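Local coordinates for protein 2-hydroxyisobutyryl-CoA synthetase (PDB 6HDY) that belongs to the adenylate-forming (ANL) superfamily of AMP-binding enzymes and carries the C-terminal domain that family members share, at residues A[160-172]-A[185-197]. Numbering follows the deposited sequence.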
loop_
_atom_site.group_PDB
_atom_site.type_symbol
_atom_site.label_atom_id
_atom_site.label_comp_id
_atom_site.label_asym_id
_atom_site.label_seq_id
_atom_site.Cartn_x
_atom_site.Cartn_y
_atom_site.Cartn_z
ATOM N N ILE A 160 5.568 -14.932 16.476
ATOM C CA ILE A 160 6.274 -13.903 15.701
ATOM C C ILE A 160 7.019 -13.013 16.707
ATOM O O ILE A 160 6.483 -12.684 17.768
ATOM C CB ILE A 160 5.358 -13.096 14.704
ATOM C CG1 ILE A 160 4.379 -14.025 13.928
ATOM C CG2 ILE A 160 6.207 -12.266 13.722
ATOM C CD1 ILE A 160 3.249 -13.289 13.154
ATOM N N ARG A 161 8.279 -12.682 16.412
ATOM C CA ARG A 161 9.127 -11.967 17.365
ATOM C C ARG A 161 9.802 -10.711 16.861
ATOM O O ARG A 161 10.019 -10.596 15.654
ATOM C CB ARG A 161 10.218 -12.943 17.872
ATOM C CG ARG A 161 9.697 -14.117 18.714
ATOM C CD ARG A 161 9.168 -13.670 20.069
ATOM N NE ARG A 161 8.680 -14.804 20.875
ATOM C CZ ARG A 161 7.421 -15.215 20.917
ATOM N NH1 ARG A 161 6.492 -14.626 20.165
ATOM N NH2 ARG A 161 7.082 -16.236 21.685
ATOM N N PRO A 162 10.285 -9.814 17.770
ATOM C CA PRO A 162 11.077 -8.662 17.312
ATOM C C PRO A 162 12.255 -9.120 16.443
ATOM O O PRO A 162 12.882 -10.151 16.731
ATOM C CB PRO A 162 11.591 -8.043 18.619
ATOM C CG PRO A 162 10.576 -8.414 19.625
ATOM C CD PRO A 162 10.138 -9.799 19.242
ATOM N N GLY A 163 12.486 -8.397 15.352
ATOM C CA GLY A 163 13.565 -8.700 14.425
ATOM C C GLY A 163 13.188 -9.663 13.331
ATOM O O GLY A 163 13.933 -9.799 12.365
ATOM N N ASP A 164 12.055 -10.366 13.476
ATOM C CA ASP A 164 11.570 -11.256 12.416
ATOM C C ASP A 164 11.120 -10.431 11.213
ATOM O O ASP A 164 10.467 -9.399 11.370
ATOM C CB ASP A 164 10.365 -12.057 12.887
ATOM C CG ASP A 164 10.663 -13.273 13.739
ATOM O OD1 ASP A 164 11.853 -13.711 13.776
ATOM O OD2 ASP A 164 9.702 -13.842 14.301
ATOM N N LEU A 165 11.457 -10.898 10.013
ATOM C CA LEU A 165 11.044 -10.265 8.777
ATOM C C LEU A 165 9.590 -10.712 8.496
ATOM O O LEU A 165 9.318 -11.916 8.358
ATOM C CB LEU A 165 11.985 -10.627 7.622
ATOM C CG LEU A 165 11.639 -9.934 6.286
ATOM C CD1 LEU A 165 12.114 -8.540 6.283
ATOM C CD2 LEU A 165 12.285 -10.637 5.128
ATOM N N VAL A 166 8.655 -9.733 8.464
ATOM C CA VAL A 166 7.235 -10.009 8.253
ATOM C C VAL A 166 6.824 -9.492 6.893
ATOM O O VAL A 166 6.826 -8.279 6.678
ATOM C CB VAL A 166 6.340 -9.422 9.380
ATOM C CG1 VAL A 166 4.856 -9.732 9.123
ATOM C CG2 VAL A 166 6.770 -9.938 10.748
ATOM N N CYS A 167 6.469 -10.406 5.975
ATOM C CA CYS A 167 6.004 -9.993 4.668
ATOM C C CYS A 167 4.511 -9.734 4.704
ATOM O O CYS A 167 3.744 -10.675 4.903
ATOM C CB CYS A 167 6.362 -11.010 3.594
ATOM S SG CYS A 167 5.909 -10.482 1.922
ATOM N N VAL A 168 4.087 -8.466 4.500
ATOM C CA VAL A 168 2.655 -8.105 4.428
ATOM C C VAL A 168 2.299 -8.025 2.948
ATOM O O VAL A 168 2.637 -7.061 2.263
ATOM C CB VAL A 168 2.283 -6.828 5.246
ATOM C CG1 VAL A 168 0.779 -6.564 5.194
ATOM C CG2 VAL A 168 2.726 -6.990 6.696
ATOM N N ALA A 169 1.682 -9.094 2.444
ATOM C CA ALA A 169 1.345 -9.223 1.033
ATOM C C ALA A 169 -0.167 -9.221 0.755
ATOM O O ALA A 169 -0.726 -10.183 0.230
ATOM C CB ALA A 169 2.029 -10.461 0.449
ATOM N N ALA A 170 -0.821 -8.131 1.138
ATOM C CA ALA A 170 -2.229 -7.830 0.854
ATOM C C ALA A 170 -2.208 -6.379 0.373
ATOM O O ALA A 170 -1.253 -5.656 0.684
ATOM C CB ALA A 170 -3.090 -7.995 2.101
ATOM N N VAL A 171 -3.189 -5.981 -0.447
ATOM C CA VAL A 171 -3.283 -4.658 -1.055
ATOM C C VAL A 171 -3.330 -3.546 0.017
ATOM O O VAL A 171 -4.053 -3.652 1.001
ATOM C CB VAL A 171 -4.440 -4.556 -2.114
ATOM C CG1 VAL A 171 -5.811 -4.838 -1.499
ATOM C CG2 VAL A 171 -4.445 -3.201 -2.828
ATOM N N PHE A 172 -2.515 -2.504 -0.167
ATOM C CA PHE A 172 -2.467 -1.365 0.745
ATOM C C PHE A 172 -3.261 -0.254 0.111
ATOM O O PHE A 172 -2.792 0.424 -0.808
ATOM C CB PHE A 172 -1.024 -0.941 1.028
ATOM C CG PHE A 172 -0.320 -1.796 2.044
ATOM C CD1 PHE A 172 -0.403 -1.502 3.395
ATOM C CD2 PHE A 172 0.463 -2.880 1.644
ATOM C CE1 PHE A 172 0.254 -2.287 4.334
ATOM C CE2 PHE A 172 1.089 -3.695 2.588
ATOM C CZ PHE A 172 0.998 -3.380 3.924
ATOM N N ALA A 185 3.170 -5.496 13.041
ATOM C CA ALA A 185 4.579 -5.793 12.747
ATOM C C ALA A 185 5.492 -4.655 13.215
ATOM O O ALA A 185 6.503 -4.910 13.870
ATOM C CB ALA A 185 4.759 -6.055 11.251
ATOM N N GLU A 186 5.108 -3.400 12.930
ATOM C CA GLU A 186 5.826 -2.185 13.353
ATOM C C GLU A 186 5.946 -2.136 14.885
ATOM O O GLU A 186 7.058 -1.962 15.408
ATOM C CB GLU A 186 5.109 -0.915 12.839
ATOM C CG GLU A 186 5.241 -0.654 11.327
ATOM C CD GLU A 186 4.432 0.495 10.736
ATOM O OE1 GLU A 186 3.527 1.022 11.415
ATOM O OE2 GLU A 186 4.703 0.876 9.580
ATOM N N ARG A 187 4.811 -2.293 15.606
ATOM C CA ARG A 187 4.786 -2.259 17.075
ATOM C C ARG A 187 5.538 -3.471 17.700
ATOM O O ARG A 187 6.191 -3.334 18.747
ATOM C CB ARG A 187 3.332 -2.162 17.597
ATOM C CG ARG A 187 3.182 -2.123 19.134
ATOM C CD ARG A 187 4.005 -1.016 19.803
ATOM N NE ARG A 187 3.960 -1.114 21.266
ATOM C CZ ARG A 187 4.804 -1.821 22.014
ATOM N NH1 ARG A 187 4.661 -1.859 23.327
ATOM N NH2 ARG A 187 5.785 -2.513 21.450
ATOM N N LEU A 188 5.497 -4.626 17.019
ATOM C CA LEU A 188 6.195 -5.839 17.475
ATOM C C LEU A 188 7.731 -5.689 17.367
ATOM O O LEU A 188 8.473 -6.527 17.885
ATOM C CB LEU A 188 5.703 -7.054 16.645
ATOM C CG LEU A 188 6.223 -8.470 17.011
ATOM C CD1 LEU A 188 6.100 -8.764 18.532
ATOM C CD2 LEU A 188 5.524 -9.512 16.167
ATOM N N ARG A 189 8.198 -4.614 16.688
ATOM C CA ARG A 189 9.604 -4.347 16.401
ATOM C C ARG A 189 10.137 -5.433 15.449
ATOM O O ARG A 189 11.306 -5.813 15.491
ATOM C CB ARG A 189 10.482 -4.142 17.672
ATOM C CG ARG A 189 9.879 -3.226 18.746
ATOM C CD ARG A 189 9.928 -1.753 18.394
ATOM N NE ARG A 189 9.016 -0.949 19.217
ATOM C CZ ARG A 189 8.053 -0.163 18.731
ATOM N NH1 ARG A 189 7.288 0.544 19.553
ATOM N NH2 ARG A 189 7.870 -0.053 17.416
ATOM N N ALA A 190 9.256 -5.935 14.575
ATOM C CA ALA A 190 9.648 -6.901 13.558
ATOM C C ALA A 190 10.218 -6.053 12.408
ATOM O O ALA A 190 10.088 -4.836 12.442
ATOM C CB ALA A 190 8.413 -7.685 13.085
ATOM N N LYS A 191 10.872 -6.665 11.421
ATOM C CA LYS A 191 11.309 -5.934 10.228
ATOM C C LYS A 191 10.064 -5.964 9.301
ATOM O O LYS A 191 9.791 -6.989 8.665
ATOM C CB LYS A 191 12.501 -6.630 9.548
ATOM C CG LYS A 191 13.796 -6.566 10.316
ATOM C CD LYS A 191 14.794 -7.517 9.681
ATOM C CE LYS A 191 16.112 -7.549 10.406
ATOM N NZ LYS A 191 15.969 -7.917 11.844
ATOM N N ALA A 192 9.246 -4.891 9.322
ATOM C CA ALA A 192 8.007 -4.879 8.509
ATOM C C ALA A 192 8.358 -4.796 7.032
ATOM O O ALA A 192 9.111 -3.914 6.635
ATOM C CB ALA A 192 7.097 -3.721 8.919
ATOM N N PHE A 193 7.887 -5.775 6.238
ATOM C CA PHE A 193 8.136 -5.835 4.799
ATOM C C PHE A 193 6.781 -5.662 4.038
ATOM O O PHE A 193 6.160 -6.658 3.615
ATOM C CB PHE A 193 8.885 -7.149 4.439
ATOM C CG PHE A 193 9.113 -7.404 2.968
ATOM C CD1 PHE A 193 9.351 -6.349 2.087
ATOM C CD2 PHE A 193 9.152 -8.704 2.470
ATOM C CE1 PHE A 193 9.560 -6.585 0.722
ATOM C CE2 PHE A 193 9.397 -8.946 1.109
ATOM C CZ PHE A 193 9.593 -7.887 0.239
ATOM N N PRO A 194 6.294 -4.403 3.880
ATOM C CA PRO A 194 4.996 -4.209 3.211
ATOM C C PRO A 194 5.078 -4.259 1.686
ATOM O O PRO A 194 5.028 -3.235 1.002
ATOM C CB PRO A 194 4.526 -2.866 3.769
ATOM C CG PRO A 194 5.784 -2.098 4.012
ATOM C CD PRO A 194 6.873 -3.102 4.296
ATOM N N PHE A 195 5.189 -5.489 1.143
ATOM C CA PHE A 195 5.249 -5.652 -0.311
ATOM C C PHE A 195 3.885 -5.346 -0.930
ATOM O O PHE A 195 3.825 -4.792 -2.004
ATOM C CB PHE A 195 5.757 -7.065 -0.708
ATOM C CG PHE A 195 5.980 -7.237 -2.194
ATOM C CD1 PHE A 195 4.944 -7.656 -3.028
ATOM C CD2 PHE A 195 7.233 -7.015 -2.758
ATOM C CE1 PHE A 195 5.147 -7.822 -4.407
ATOM C CE2 PHE A 195 7.430 -7.149 -4.142
ATOM C CZ PHE A 195 6.384 -7.556 -4.958
ATOM N N GLY A 196 2.802 -5.699 -0.267
ATOM C CA GLY A 196 1.489 -5.407 -0.831
ATOM C C GLY A 196 1.046 -6.401 -1.870
ATOM O O GLY A 196 1.607 -7.490 -1.966
ATOM N N ALA A 197 0.025 -6.032 -2.656
ATOM C CA ALA A 197 -0.586 -6.895 -3.671
ATOM C C ALA A 197 -1.454 -6.032 -4.567
ATOM O O ALA A 197 -1.628 -4.848 -4.282
ATOM C CB ALA A 197 -1.438 -7.975 -2.991
HETATM O O HOH W 1 -0.325 -2.667 -2.111
#
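Strands 165-168 and 191-193 pair in parallel at the edge that strand 191-193 forms, within this chain, of a five-stranded sheet; the backbone of Ala-192 bonds on to the second subunit. Val-166 takes the N-H of Phe-193 on its own carbonyl, and its N reaches Lys-191 O almost straight (171°). Beyond the strands the pairing runs on through Gly-196 N to Val-168 O, 2.9 Å; with phi at 81°, Gly-196 suits a backbone shape that a side chain would obstruct. With helix 176-187 between them, the strands form a beta-alpha-beta unit, whose helix ends in a Schellman motif at Arg-189. On the helix side, the methyl of Ala-190, small enough to lie against Asp-164 O, touches Val-166 CG2 at 3.6 Å, while Val-166 CB meets Ala-185 CB. On the other face, Cys-167 SG turns anti to its backbone N (chi1 -176°) and lies obliquely to the Phe-193 ring, 3.7 Å from Phe-193 CD2. Lys-191, bent at its last torsion, reaches back to the type II turn 161-164, where NZ donates a hydrogen bond to a lone pair of Gly-163 O, 2.8 Å; the backbone O of Asn-118 of the second subunit accepts another. Gly-163, lacking a CB, tolerates the turn's positive phi. At the far end Phe-172 sets its ring edge against Gly-196 CA.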